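Local coordinates for fructooligosaccharide ABC transporter substrate-binding protein FusA (PDB 5G5Y) that captures short- and long-chain fructooligosaccharides, preferring tetrasaccharides and larger, and delivers them to an ABC transporter for import into the pneumococcal cell, at residues W140-W145 with H260-G265; S254-G259 with N273-S278; P423-T428 with Q483-Q488; D433-I438 with S476-I481. One frame throughout, in Å; residues are numbered along the deposited sequence.

Contact 1: residues W140-W145 with H260-G265; sequences WINKDW and HDQKFG. With ZN (zinc ion), chain G.
The indole of Trp145 lies against the backbone of residues 262-265: Phe264 O sits over one face, Lys263 O comes to the edge 3.3 Å from Trp145 CH2, and Gly265 CA approaches Trp145 CZ3 obliquely at 3.4 Å. On the face that holds Phe264 O lies Asn142 ND2, 3.3 Å above the plane and offset toward the rim. Asn142 ends the strand and is the N-cap of helix 143-148. Its CG is anti to the backbone N (chi1 -164°), and Asn142 OD1 accepts from Trp145 N at 3.0 Å, the donor lying 52° out of the carbonyl plane. Asn142 N donates to Gly265 O (2.8 Å), joining antiparallel strands 138-142 and 264-269. One water accepts from Asn142 ND2 and donates to Asp144 OD2 and Gln262 OE1; Ser281 also bonds Asp144. Gln262 closes the preceding helix in a Schellman motif; nearby, Asp261 OD1 binds a zinc ion (2.0 Å) shared with His260. One capping asparagine thus ties strand, helix start and water together, while Trp145 reaches on to Glu180, a calcium ligand.

Contact 2: residues S254-G259 with N273-S278; sequences SYIAKG and NNVTGS
Val275 fits against helix 252-260 with both of its methyls. Val275 CG2 meets Ile256 CG2 at 3.9 Å, while Val275 CG1, anti to the backbone N (chi1 -179°), is directed to Gly259 CA at 4.0 Å and, more loosely and obliquely, to the ring of Tyr255. The bare backbone of Gly259 lets the loop come close: Val275 O lies 3.3 Å from Gly259 C, and the methyl CG2 of Thr276 rests 3.5 Å from Gly259 O. The same Ile256 methyl, CG2, also lies 3.6 Å from Asn274 O. No hydrogen bond crosses between the two segments, which leaves van der Waals contact to carry the join. The loop links strands 264-269 and 282-284 of the mixed sheet, and it presents Asn274, a substrate-binding residue, near Trp270 and Asn191 of the same site. Further out, the hydroxyls are held by the strand that follows the helix: Tyr255 OH is bonded to Phe268 O and Thr276 OG1 to Tyr267 OH. Tyr267 and Thr269 also touch Val275, and the Tyr255 ring meets Phe264.

Contact 3: residues P423-T428 with Q483-Q488; sequences PRVFMT and QKYYDQ
This is a loop-on-helix contact in which residues 423-428, running from helix 399-412 toward helix 429-455, lie along the C-terminal helix 475-492 and centre on one aromatic side chain, Tyr485. Met427 covers a face of that ring in a CH-pi contact: its CG stands 3.5 Å from the Tyr485 ring centroid, only 11° off the normal. The chain is extended beyond CG (chi2 -172°), which carries SD obliquely past the rim as a Met-aromatic contact and brings Met427 CE to 3.7 Å from Tyr485 CD2. Nearer the helix, Val425 CG2 packs on Tyr485 CB at 3.6 Å. Tyr485 OH accepts an almost straight hydrogen bond from Thr428 N (3.0 Å, 173°). Thr428 is the N-cap of helix 429-455, its OG1 taking Asp431 N, so the tyrosine binds at the very start of that helix; Asp431 OD2 is a further hydrogen-bond partner of the same phenol and forms a salt bridge with Lys484. At the other end of the loop segment, Pro423 CD meets the edge of the neighbouring Tyr486 ring in its plane, 3.7 Å from Tyr486 CD1. The Phe426 side chain leaves the backbone away from helix 475-492 and packs on Leu72 and Met73 of helix 69-77.

Contact 4: residues D433-I438 with S476-I481; sequences DKIAHI and SDYLAI. With ZN (zinc ion), chain H.
Two long helices, 429-455 and 475-492, pack here in a roughly antiparallel pair, their local segments crossing at -139° with axes 10.2 Å apart. Ile435 stands in the middle of the join. Ile435 CD1, swung over by a chi2 of -59°, touches Tyr478 CD1 at 3.6 Å and Ile481 CG2 at 3.7 Å, lying between the tyrosine and the isoleucine one turn later. The side chains of Ile435 and Ile481 meet tip to tip, whereas Ile435 runs at about a right angle to Tyr478. One turn on, Ile438 CG2 reaches the same ring atom, Tyr478 CD1, at 3.8 Å. Tyr478 OH is hydrogen-bonded to Glu439 OE2, which gives this buried ring a polar anchor on the helix it packs against. At the solvent side Lys434 bends at chi3 and lays CE on Ile481 CD1 (3.8 Å), while its ammonium forms a salt bridge with Asp431. His437 projects from a different side of helix 429-455, where NE2 binds a zinc ion at 2.0 Å together with Asp441. Beyond the apolar seam, Met427 of the preceding loop touches both Ile435 and Ile481, and on the other helix Leu479 packs on strand 218-220.

How the contacts relate
The four contacts fall into two pairs. Contacts 1 and 2 touch each other, with centres 10 Å apart: helix 252-260 leads through a short turn into strand 264-269, and Phe264 packs on Lys258. Contacts 3 and 4 share helix 475-492, and Met427 SD lies 4.1 Å from both Ile435 CG1 and Ile481 CG2. The pairs lie far apart, about 42 Å between the centres of contacts 1 and 3. Contacts 1, 2 and 4 are mostly buried; contact 3 is partly so. Backbone carbonyls and water dominate contact 1, where sheet meets helix; contacts 2 and 4 are mainly apolar, with no hydrogen bond between their segments, and contact 3 combines apolar and CH-pi packing with one backbone N-H to phenol bond.

Contact 1: residues W140-W145 with H260-G265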
loop_
_atom_site.group_PDB
_atom_site.type_symbol
_atom_site.label_atom_id
_atom_site.label_comp_id
_atom_site.label_asym_id
_atom_site.label_seq_id
_atom_site.Cartn_x
_atom_site.Cartn_y
_atom_site.Cartn_z
ATOM N N TRP A 140 3.830 -10.498 14.992
ATOM C CA TRP A 140 5.053 -10.351 15.760
ATOM C C TRP A 140 4.841 -11.009 17.111
ATOM O O TRP A 140 3.719 -10.966 17.665
ATOM C CB TRP A 140 5.337 -8.866 15.961
ATOM C CG TRP A 140 5.385 -8.094 14.691
ATOM C CD1 TRP A 140 4.352 -7.463 14.085
ATOM C CD2 TRP A 140 6.535 -7.855 13.880
ATOM N NE1 TRP A 140 4.779 -6.874 12.935
ATOM C CE2 TRP A 140 6.115 -7.082 12.792
ATOM C CE3 TRP A 140 7.873 -8.234 13.965
ATOM C CZ2 TRP A 140 6.984 -6.663 11.777
ATOM C CZ3 TRP A 140 8.758 -7.798 12.948
ATOM C CH2 TRP A 140 8.305 -7.039 11.885
ATOM N N ILE A 141 5.897 -11.615 17.650
ATOM C CA ILE A 141 5.788 -12.347 18.909
ATOM C C ILE A 141 6.894 -11.901 19.890
ATOM O O ILE A 141 8.005 -11.587 19.457
ATOM C CB ILE A 141 5.810 -13.864 18.669
ATOM C CG1 ILE A 141 5.531 -14.657 19.961
ATOM C CG2 ILE A 141 7.091 -14.317 18.000
ATOM C CD1 ILE A 141 5.233 -16.115 19.710
ATOM N N ASN A 142 6.564 -11.929 21.187
ATOM C CA ASN A 142 7.513 -11.614 22.252
ATOM C C ASN A 142 8.495 -12.756 22.551
ATOM O O ASN A 142 8.192 -13.734 23.254
ATOM C CB ASN A 142 6.777 -11.130 23.522
ATOM C CG ASN A 142 7.734 -10.428 24.486
ATOM O OD1 ASN A 142 8.844 -10.890 24.651
ATOM N ND2 ASN A 142 7.330 -9.320 25.068
ATOM N N LYS A 143 9.682 -12.641 21.959
ATOM C CA LYS A 143 10.760 -13.608 22.157
ATOM C C LYS A 143 11.374 -13.610 23.574
ATOM O O LYS A 143 11.867 -14.638 23.975
ATOM C CB LYS A 143 11.904 -13.381 21.141
ATOM C CG LYS A 143 11.639 -13.933 19.745
ATOM C CD LYS A 143 12.929 -14.229 18.964
ATOM C CE LYS A 143 14.053 -13.207 19.190
ATOM N NZ LYS A 143 15.119 -13.227 18.139
ATOM N N ASP A 144 11.355 -12.478 24.276
ATOM C CA ASP A 144 11.722 -12.416 25.699
ATOM C C ASP A 144 10.845 -13.382 26.504
ATOM O O ASP A 144 11.367 -14.217 27.254
ATOM C CB ASP A 144 11.528 -11.023 26.301
ATOM C CG ASP A 144 12.557 -10.001 25.837
ATOM O OD1 ASP A 144 13.561 -10.359 25.195
ATOM O OD2 ASP A 144 12.332 -8.812 26.151
ATOM N N TRP A 145 9.526 -13.284 26.319
ATOM C CA TRP A 145 8.573 -14.194 27.018
ATOM C C TRP A 145 8.776 -15.673 26.684
ATOM O O TRP A 145 8.751 -16.527 27.576
ATOM C CB TRP A 145 7.127 -13.785 26.738
ATOM C CG TRP A 145 6.754 -12.441 27.245
ATOM C CD1 TRP A 145 7.562 -11.514 27.864
ATOM C CD2 TRP A 145 5.470 -11.847 27.162
ATOM N NE1 TRP A 145 6.855 -10.405 28.164
ATOM C CE2 TRP A 145 5.563 -10.575 27.749
ATOM C CE3 TRP A 145 4.244 -12.271 26.651
ATOM C CZ2 TRP A 145 4.488 -9.724 27.838
ATOM C CZ3 TRP A 145 3.177 -11.412 26.721
ATOM C CH2 TRP A 145 3.297 -10.164 27.314
ATOM N N HIS A 260 4.078 -0.062 23.451
ATOM C CA HIS A 260 5.234 0.667 24.027
ATOM C C HIS A 260 5.637 0.082 25.393
ATOM O O HIS A 260 6.825 -0.062 25.691
ATOM C CB HIS A 260 4.883 2.160 24.150
ATOM C CG HIS A 260 5.992 3.014 24.693
ATOM N ND1 HIS A 260 5.759 4.088 25.524
ATOM C CD2 HIS A 260 7.336 2.959 24.520
ATOM C CE1 HIS A 260 6.907 4.660 25.833
ATOM N NE2 HIS A 260 7.881 3.987 25.249
ATOM N N ASP A 261 4.638 -0.348 26.173
ATOM C CA ASP A 261 4.869 -1.008 27.465
ATOM C C ASP A 261 5.044 -2.518 27.388
ATOM O O ASP A 261 5.085 -3.184 28.416
ATOM C CB ASP A 261 3.755 -0.625 28.455
ATOM C CG ASP A 261 3.654 0.882 28.663
ATOM O OD1 ASP A 261 4.702 1.567 28.597
ATOM O OD2 ASP A 261 2.531 1.409 28.866
ATOM N N GLN A 262 5.188 -3.054 26.169
ATOM C CA GLN A 262 5.460 -4.463 25.913
ATOM C C GLN A 262 4.477 -5.412 26.598
ATOM O O GLN A 262 4.867 -6.417 27.192
ATOM C CB GLN A 262 6.922 -4.801 26.235
ATOM C CG GLN A 262 7.909 -3.851 25.531
ATOM C CD GLN A 262 9.313 -4.406 25.360
ATOM O OE1 GLN A 262 9.611 -5.523 25.757
ATOM N NE2 GLN A 262 10.189 -3.606 24.753
ATOM N N LYS A 263 3.204 -5.081 26.498
ATOM C CA LYS A 263 2.143 -5.900 27.112
ATOM C C LYS A 263 1.644 -7.041 26.213
ATOM O O LYS A 263 0.920 -7.945 26.676
ATOM C CB LYS A 263 0.985 -5.001 27.521
ATOM C CG LYS A 263 1.317 -4.020 28.654
ATOM C CD LYS A 263 1.408 -4.738 30.003
ATOM C CE LYS A 263 1.931 -3.848 31.130
ATOM N NZ LYS A 263 1.230 -2.537 31.180
ATOM N N PHE A 264 2.054 -7.022 24.943
ATOM C CA PHE A 264 1.520 -7.944 23.949
ATOM C C PHE A 264 2.376 -9.202 23.832
ATOM O O PHE A 264 3.613 -9.137 23.850
ATOM C CB PHE A 264 1.448 -7.278 22.575
ATOM C CG PHE A 264 0.479 -6.137 22.454
ATOM C CD1 PHE A 264 -0.723 -6.087 23.147
ATOM C CD2 PHE A 264 0.753 -5.123 21.536
ATOM C CE1 PHE A 264 -1.608 -5.062 22.934
ATOM C CE2 PHE A 264 -0.126 -4.090 21.330
ATOM C CZ PHE A 264 -1.315 -4.051 22.031
ATOM N N GLY A 265 1.712 -10.357 23.735
ATOM C CA GLY A 265 2.390 -11.591 23.423
ATOM C C GLY A 265 2.607 -11.730 21.921
ATOM O O GLY A 265 3.731 -11.953 21.461
HETATM ZN ZN ZN G . 4.412 3.260 27.599
HETATM O O HOH W 1 9.384 -8.010 26.551
HETATM O O HOH W 2 2.328 3.933 26.744
#

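Contact 2: residues S254-G259 with N273-S278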
loop_
_atom_site.group_PDB
_atom_site.type_symbol
_atom_site.label_atom_id
_atom_site.label_comp_id
_atom_site.label_asym_id
_atom_site.label_seq_id
_atom_site.Cartn_x
_atom_site.Cartn_y
_atom_site.Cartn_z
ATOM N N SER A 254 -4.219 3.904 21.562
ATOM C CA SER A 254 -4.243 2.966 22.687
ATOM C C SER A 254 -3.382 1.703 22.472
ATOM O O SER A 254 -2.693 1.226 23.376
ATOM C CB SER A 254 -5.679 2.551 23.005
ATOM O OG SER A 254 -5.636 1.427 23.877
ATOM N N TYR A 255 -3.444 1.174 21.246
ATOM C CA TYR A 255 -2.702 -0.040 20.845
ATOM C C TYR A 255 -1.213 0.164 21.009
ATOM O O TYR A 255 -0.523 -0.657 21.608
ATOM C CB TYR A 255 -3.010 -0.301 19.371
ATOM C CG TYR A 255 -2.590 -1.597 18.748
ATOM C CD1 TYR A 255 -3.203 -2.795 19.105
ATOM C CD2 TYR A 255 -1.678 -1.619 17.689
ATOM C CE1 TYR A 255 -2.882 -3.991 18.469
ATOM C CE2 TYR A 255 -1.353 -2.808 17.047
ATOM C CZ TYR A 255 -1.974 -3.989 17.424
ATOM O OH TYR A 255 -1.677 -5.180 16.817
ATOM N N ILE A 256 -0.707 1.265 20.480
ATOM C CA ILE A 256 0.727 1.553 20.632
ATOM C C ILE A 256 1.151 1.945 22.065
ATOM O O ILE A 256 2.301 1.744 22.429
ATOM C CB ILE A 256 1.251 2.545 19.581
ATOM C CG1 ILE A 256 0.756 3.955 19.820
ATOM C CG2 ILE A 256 0.866 2.073 18.174
ATOM C CD1 ILE A 256 1.398 4.967 18.897
ATOM N N ALA A 257 0.242 2.474 22.882
ATOM C CA ALA A 257 0.561 2.699 24.315
ATOM C C ALA A 257 0.831 1.381 25.023
ATOM O O ALA A 257 1.824 1.231 25.751
ATOM C CB ALA A 257 -0.579 3.454 25.016
ATOM N N LYS A 258 -0.044 0.400 24.788
ATOM C CA LYS A 258 0.159 -0.928 25.321
ATOM C C LYS A 258 1.354 -1.623 24.697
ATOM O O LYS A 258 2.093 -2.314 25.391
ATOM C CB LYS A 258 -1.086 -1.793 25.116
ATOM C CG LYS A 258 -2.233 -1.362 25.994
ATOM C CD LYS A 258 -3.457 -2.233 25.760
ATOM C CE LYS A 258 -4.208 -1.837 24.499
ATOM N NZ LYS A 258 -5.452 -2.645 24.451
ATOM N N GLY A 259 1.546 -1.436 23.387
ATOM C CA GLY A 259 2.753 -1.956 22.724
ATOM C C GLY A 259 4.057 -1.378 23.266
ATOM O O GLY A 259 5.019 -2.111 23.485
ATOM N N ASN A 273 8.660 -1.564 14.848
ATOM C CA ASN A 273 9.267 -0.312 15.328
ATOM C C ASN A 273 8.235 0.767 15.701
ATOM O O ASN A 273 8.467 1.551 16.629
ATOM C CB ASN A 273 10.312 0.198 14.316
ATOM C CG ASN A 273 11.563 -0.682 14.295
ATOM O OD1 ASN A 273 12.448 -0.515 15.138
ATOM N ND2 ASN A 273 11.649 -1.634 13.344
ATOM N N ASN A 274 7.080 0.768 15.030
ATOM C CA ASN A 274 6.029 1.715 15.316
ATOM C C ASN A 274 5.151 1.347 16.516
ATOM O O ASN A 274 4.270 2.132 16.864
ATOM C CB ASN A 274 5.129 1.929 14.090
ATOM C CG ASN A 274 5.922 2.301 12.835
ATOM O OD1 ASN A 274 5.776 1.672 11.765
ATOM N ND2 ASN A 274 6.787 3.296 12.965
ATOM N N VAL A 275 5.318 0.160 17.086
ATOM C CA VAL A 275 4.411 -0.319 18.135
ATOM C C VAL A 275 5.210 -0.725 19.336
ATOM O O VAL A 275 5.065 -0.080 20.379
ATOM C CB VAL A 275 3.474 -1.458 17.661
ATOM C CG1 VAL A 275 2.538 -1.916 18.777
ATOM C CG2 VAL A 275 2.658 -0.964 16.483
ATOM N N THR A 276 6.031 -1.772 19.226
ATOM C CA THR A 276 6.829 -2.236 20.362
ATOM C C THR A 276 8.249 -1.636 20.416
ATOM O O THR A 276 8.935 -1.778 21.419
ATOM C CB THR A 276 6.886 -3.758 20.434
ATOM O OG1 THR A 276 7.312 -4.306 19.166
ATOM C CG2 THR A 276 5.492 -4.290 20.839
ATOM N N GLY A 277 8.666 -0.977 19.340
ATOM C CA GLY A 277 9.928 -0.234 19.313
ATOM C C GLY A 277 11.061 -0.951 18.619
ATOM O O GLY A 277 10.904 -2.071 18.085
ATOM N N SER A 278 12.218 -0.295 18.628
ATOM C CA SER A 278 13.413 -0.804 17.950
ATOM C C SER A 278 14.234 -1.570 18.947
ATOM O O SER A 278 15.158 -1.022 19.558
ATOM C CB SER A 278 14.231 0.344 17.344
ATOM O OG SER A 278 14.516 1.318 18.337
#

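Contact 3: residues P423-T428 with Q483-Q488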
loop_
_atom_site.group_PDB
_atom_site.type_symbol
_atom_site.label_atom_id
_atom_site.label_comp_id
_atom_site.label_asym_id
_atom_site.label_seq_id
_atom_site.Cartn_x
_atom_site.Cartn_y
_atom_site.Cartn_z
ATOM N N PRO A 423 -4.978 -7.397 -10.205
ATOM C CA PRO A 423 -4.326 -6.201 -10.714
ATOM C C PRO A 423 -5.173 -4.924 -10.526
ATOM O O PRO A 423 -6.403 -4.976 -10.520
ATOM C CB PRO A 423 -4.127 -6.516 -12.189
ATOM C CG PRO A 423 -5.254 -7.418 -12.525
ATOM C CD PRO A 423 -5.525 -8.232 -11.298
ATOM N N ARG A 424 -4.494 -3.799 -10.419
ATOM C CA ARG A 424 -5.133 -2.484 -10.202
ATOM C C ARG A 424 -5.788 -1.930 -11.488
ATOM O O ARG A 424 -5.423 -0.856 -11.915
ATOM C CB ARG A 424 -4.043 -1.472 -9.751
ATOM C CG ARG A 424 -3.434 -1.683 -8.382
ATOM C CD ARG A 424 -4.559 -1.831 -7.391
ATOM N NE ARG A 424 -4.153 -1.604 -6.018
ATOM C CZ ARG A 424 -4.725 -2.184 -4.959
ATOM N NH1 ARG A 424 -5.727 -3.046 -5.084
ATOM N NH2 ARG A 424 -4.276 -1.897 -3.749
ATOM N N VAL A 425 -6.749 -2.651 -12.063
ATOM C CA VAL A 425 -7.299 -2.318 -13.371
ATOM C C VAL A 425 -8.093 -1.023 -13.303
ATOM O O VAL A 425 -8.606 -0.693 -12.267
ATOM C CB VAL A 425 -8.198 -3.446 -13.927
ATOM C CG1 VAL A 425 -7.329 -4.604 -14.377
ATOM C CG2 VAL A 425 -9.247 -3.884 -12.896
ATOM N N PHE A 426 -8.188 -0.326 -14.429
ATOM C CA PHE A 426 -9.003 0.846 -14.625
ATOM C C PHE A 426 -10.379 0.444 -15.212
ATOM O O PHE A 426 -10.473 0.054 -16.356
ATOM C CB PHE A 426 -8.265 1.769 -15.636
ATOM C CG PHE A 426 -8.695 3.195 -15.631
ATOM C CD1 PHE A 426 -9.858 3.636 -15.039
ATOM C CD2 PHE A 426 -7.885 4.141 -16.288
ATOM C CE1 PHE A 426 -10.200 4.989 -15.047
ATOM C CE2 PHE A 426 -8.225 5.479 -16.307
ATOM C CZ PHE A 426 -9.371 5.911 -15.694
ATOM N N MET A 427 -11.440 0.566 -14.434
ATOM C CA MET A 427 -12.758 0.094 -14.827
ATOM C C MET A 427 -13.589 1.231 -15.462
ATOM O O MET A 427 -13.308 2.417 -15.285
ATOM C CB MET A 427 -13.513 -0.465 -13.605
ATOM C CG MET A 427 -12.900 -1.728 -13.005
ATOM S SD MET A 427 -13.971 -2.442 -11.744
ATOM C CE MET A 427 -13.041 -3.885 -11.212
ATOM N N THR A 428 -14.640 0.851 -16.168
ATOM C CA THR A 428 -15.592 1.845 -16.649
ATOM C C THR A 428 -16.292 2.538 -15.501
ATOM O O THR A 428 -16.361 2.024 -14.352
ATOM C CB THR A 428 -16.667 1.239 -17.544
ATOM O OG1 THR A 428 -17.429 0.266 -16.807
ATOM C CG2 THR A 428 -16.057 0.636 -18.770
ATOM N N GLN A 483 -13.820 -10.730 -12.337
ATOM C CA GLN A 483 -13.300 -11.727 -13.261
ATOM C C GLN A 483 -13.207 -11.167 -14.666
ATOM O O GLN A 483 -12.264 -11.460 -15.374
ATOM C CB GLN A 483 -14.185 -13.001 -13.259
ATOM C CG GLN A 483 -13.612 -14.158 -14.011
ATOM C CD GLN A 483 -12.405 -14.751 -13.322
ATOM O OE1 GLN A 483 -12.507 -15.226 -12.204
ATOM N NE2 GLN A 483 -11.269 -14.785 -14.015
ATOM N N LYS A 484 -14.200 -10.377 -15.087
ATOM C CA LYS A 484 -14.152 -9.764 -16.391
ATOM C C LYS A 484 -12.886 -8.912 -16.589
ATOM O O LYS A 484 -12.171 -9.048 -17.583
ATOM C CB LYS A 484 -15.423 -8.936 -16.625
ATOM C CG LYS A 484 -15.507 -8.193 -17.959
ATOM C CD LYS A 484 -16.809 -7.392 -18.054
ATOM C CE LYS A 484 -16.744 -6.114 -17.237
ATOM N NZ LYS A 484 -17.925 -5.227 -17.439
ATOM N N TYR A 485 -12.620 -8.023 -15.659
ATOM C CA TYR A 485 -11.426 -7.198 -15.761
ATOM C C TYR A 485 -10.118 -7.993 -15.638
ATOM O O TYR A 485 -9.136 -7.649 -16.299
ATOM C CB TYR A 485 -11.479 -6.045 -14.769
ATOM C CG TYR A 485 -12.451 -4.987 -15.205
ATOM C CD1 TYR A 485 -12.088 -4.050 -16.170
ATOM C CD2 TYR A 485 -13.750 -4.943 -14.693
ATOM C CE1 TYR A 485 -12.979 -3.096 -16.605
ATOM C CE2 TYR A 485 -14.644 -3.978 -15.111
ATOM C CZ TYR A 485 -14.260 -3.066 -16.087
ATOM O OH TYR A 485 -15.143 -2.099 -16.547
ATOM N N TYR A 486 -10.120 -9.047 -14.825
ATOM C CA TYR A 486 -8.948 -9.922 -14.705
ATOM C C TYR A 486 -8.617 -10.574 -16.045
ATOM O O TYR A 486 -7.452 -10.546 -16.508
ATOM C CB TYR A 486 -9.138 -10.976 -13.612
ATOM C CG TYR A 486 -7.895 -11.808 -13.463
ATOM C CD1 TYR A 486 -6.813 -11.314 -12.772
ATOM C CD2 TYR A 486 -7.760 -13.057 -14.072
ATOM C CE1 TYR A 486 -5.640 -12.033 -12.647
ATOM C CE2 TYR A 486 -6.562 -13.803 -13.941
ATOM C CZ TYR A 486 -5.501 -13.252 -13.226
ATOM O OH TYR A 486 -4.256 -13.868 -13.045
ATOM N N ASP A 487 -9.655 -11.126 -16.686
ATOM C CA ASP A 487 -9.475 -11.765 -17.981
ATOM C C ASP A 487 -9.002 -10.746 -19.013
ATOM O O ASP A 487 -8.091 -11.048 -19.768
ATOM C CB ASP A 487 -10.754 -12.483 -18.462
ATOM C CG ASP A 487 -11.188 -13.632 -17.525
ATOM O OD1 ASP A 487 -10.384 -14.127 -16.688
ATOM O OD2 ASP A 487 -12.345 -14.061 -17.631
ATOM N N GLN A 488 -9.595 -9.559 -19.055
ATOM C CA GLN A 488 -9.128 -8.523 -19.991
ATOM C C GLN A 488 -7.644 -8.125 -19.765
ATOM O O GLN A 488 -6.874 -7.961 -20.717
ATOM C CB GLN A 488 -10.010 -7.279 -19.909
ATOM C CG GLN A 488 -11.386 -7.450 -20.521
ATOM C CD GLN A 488 -12.324 -6.261 -20.289
ATOM O OE1 GLN A 488 -11.946 -5.238 -19.694
ATOM N NE2 GLN A 488 -13.568 -6.400 -20.757
#

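Contact 4: residues D433-I438 with S476-I481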
loop_
_atom_site.group_PDB
_atom_site.type_symbol
_atom_site.label_atom_id
_atom_site.label_comp_id
_atom_site.label_asym_id
_atom_site.label_seq_id
_atom_site.Cartn_x
_atom_site.Cartn_y
_atom_site.Cartn_z
ATOM N N ASP A 433 -19.067 2.421 -10.253
ATOM C CA ASP A 433 -20.235 2.696 -9.423
ATOM C C ASP A 433 -20.895 1.419 -8.881
ATOM O O ASP A 433 -21.323 1.392 -7.748
ATOM C CB ASP A 433 -21.278 3.530 -10.192
ATOM C CG ASP A 433 -20.778 4.940 -10.544
ATOM O OD1 ASP A 433 -19.748 5.436 -9.991
ATOM O OD2 ASP A 433 -21.449 5.555 -11.394
ATOM N N LYS A 434 -21.003 0.384 -9.693
ATOM C CA LYS A 434 -21.561 -0.881 -9.237
ATOM C C LYS A 434 -20.735 -1.511 -8.115
ATOM O O LYS A 434 -21.279 -2.029 -7.134
ATOM C CB LYS A 434 -21.613 -1.888 -10.381
ATOM C CG LYS A 434 -22.680 -1.596 -11.408
ATOM C CD LYS A 434 -22.938 -2.764 -12.355
ATOM C CE LYS A 434 -21.852 -2.873 -13.392
ATOM N NZ LYS A 434 -22.021 -4.032 -14.314
ATOM N N ILE A 435 -19.421 -1.478 -8.296
ATOM C CA ILE A 435 -18.481 -2.051 -7.327
ATOM C C ILE A 435 -18.497 -1.243 -6.017
ATOM O O ILE A 435 -18.540 -1.833 -4.941
ATOM C CB ILE A 435 -17.059 -2.135 -7.970
ATOM C CG1 ILE A 435 -17.036 -3.167 -9.106
ATOM C CG2 ILE A 435 -15.924 -2.424 -6.975
ATOM C CD1 ILE A 435 -17.399 -4.590 -8.731
ATOM N N ALA A 436 -18.531 0.086 -6.123
ATOM C CA ALA A 436 -18.606 0.986 -4.963
ATOM C C ALA A 436 -19.841 0.746 -4.112
ATOM O O ALA A 436 -19.787 0.760 -2.872
ATOM C CB ALA A 436 -18.548 2.451 -5.408
ATOM N N HIS A 437 -20.968 0.582 -4.778
ATOM C CA HIS A 437 -22.214 0.286 -4.119
ATOM C C HIS A 437 -22.142 -1.048 -3.374
ATOM O O HIS A 437 -22.512 -1.115 -2.200
ATOM C CB HIS A 437 -23.363 0.298 -5.137
ATOM C CG HIS A 437 -24.710 -0.031 -4.579
ATOM N ND1 HIS A 437 -25.854 0.065 -5.342
ATOM C CD2 HIS A 437 -25.123 -0.431 -3.353
ATOM C CE1 HIS A 437 -26.905 -0.260 -4.613
ATOM N NE2 HIS A 437 -26.486 -0.569 -3.401
ATOM N N ILE A 438 -21.685 -2.095 -4.044
ATOM C CA ILE A 438 -21.618 -3.402 -3.422
ATOM C C ILE A 438 -20.711 -3.379 -2.176
ATOM O O ILE A 438 -21.071 -3.950 -1.114
ATOM C CB ILE A 438 -21.221 -4.514 -4.423
ATOM C CG1 ILE A 438 -22.342 -4.697 -5.457
ATOM C CG2 ILE A 438 -21.014 -5.865 -3.701
ATOM C CD1 ILE A 438 -21.916 -5.499 -6.672
ATOM N N SER A 476 -22.322 -12.336 -6.348
ATOM C CA SER A 476 -22.070 -12.963 -7.641
ATOM C C SER A 476 -21.789 -11.939 -8.730
ATOM O O SER A 476 -20.942 -12.176 -9.574
ATOM C CB SER A 476 -23.183 -13.925 -8.071
ATOM O OG SER A 476 -24.396 -13.240 -8.242
ATOM N N ASP A 477 -22.470 -10.802 -8.713
ATOM C CA ASP A 477 -22.218 -9.756 -9.710
ATOM C C ASP A 477 -20.844 -9.135 -9.529
ATOM O O ASP A 477 -20.145 -8.869 -10.507
ATOM C CB ASP A 477 -23.283 -8.667 -9.642
ATOM C CG ASP A 477 -24.651 -9.141 -10.136
ATOM O OD1 ASP A 477 -24.760 -10.159 -10.838
ATOM O OD2 ASP A 477 -25.638 -8.476 -9.814
ATOM N N TYR A 478 -20.509 -8.865 -8.279
ATOM C CA TYR A 478 -19.184 -8.354 -7.873
ATOM C C TYR A 478 -18.051 -9.203 -8.477
ATOM O O TYR A 478 -17.149 -8.697 -9.157
ATOM C CB TYR A 478 -19.103 -8.371 -6.339
ATOM C CG TYR A 478 -17.858 -7.746 -5.754
ATOM C CD1 TYR A 478 -17.777 -6.378 -5.622
ATOM C CD2 TYR A 478 -16.777 -8.513 -5.323
ATOM C CE1 TYR A 478 -16.678 -5.760 -5.103
ATOM C CE2 TYR A 478 -15.644 -7.893 -4.780
ATOM C CZ TYR A 478 -15.623 -6.509 -4.672
ATOM O OH TYR A 478 -14.578 -5.794 -4.148
ATOM N N LEU A 479 -18.162 -10.512 -8.268
ATOM C CA LEU A 479 -17.170 -11.461 -8.779
ATOM C C LEU A 479 -17.111 -11.557 -10.274
ATOM O O LEU A 479 -16.012 -11.658 -10.827
ATOM C CB LEU A 479 -17.357 -12.854 -8.192
ATOM C CG LEU A 479 -16.920 -12.956 -6.730
ATOM C CD1 LEU A 479 -17.392 -14.289 -6.158
ATOM C CD2 LEU A 479 -15.394 -12.839 -6.629
ATOM N N ALA A 480 -18.273 -11.481 -10.935
ATOM C CA ALA A 480 -18.289 -11.503 -12.387
ATOM C C ALA A 480 -17.597 -10.265 -12.934
ATOM O O ALA A 480 -16.876 -10.361 -13.917
ATOM C CB ALA A 480 -19.717 -11.618 -12.957
ATOM N N ILE A 481 -17.829 -9.108 -12.328
ATOM C CA ILE A 481 -17.138 -7.889 -12.748
ATOM C C ILE A 481 -15.609 -8.018 -12.564
ATOM O O ILE A 481 -14.834 -7.713 -13.488
ATOM C CB ILE A 481 -17.653 -6.639 -12.033
ATOM C CG1 ILE A 481 -19.091 -6.345 -12.503
ATOM C CG2 ILE A 481 -16.715 -5.465 -12.308
ATOM C CD1 ILE A 481 -19.869 -5.495 -11.536
HETATM ZN ZN ZN H . -27.485 -1.443 -1.891
#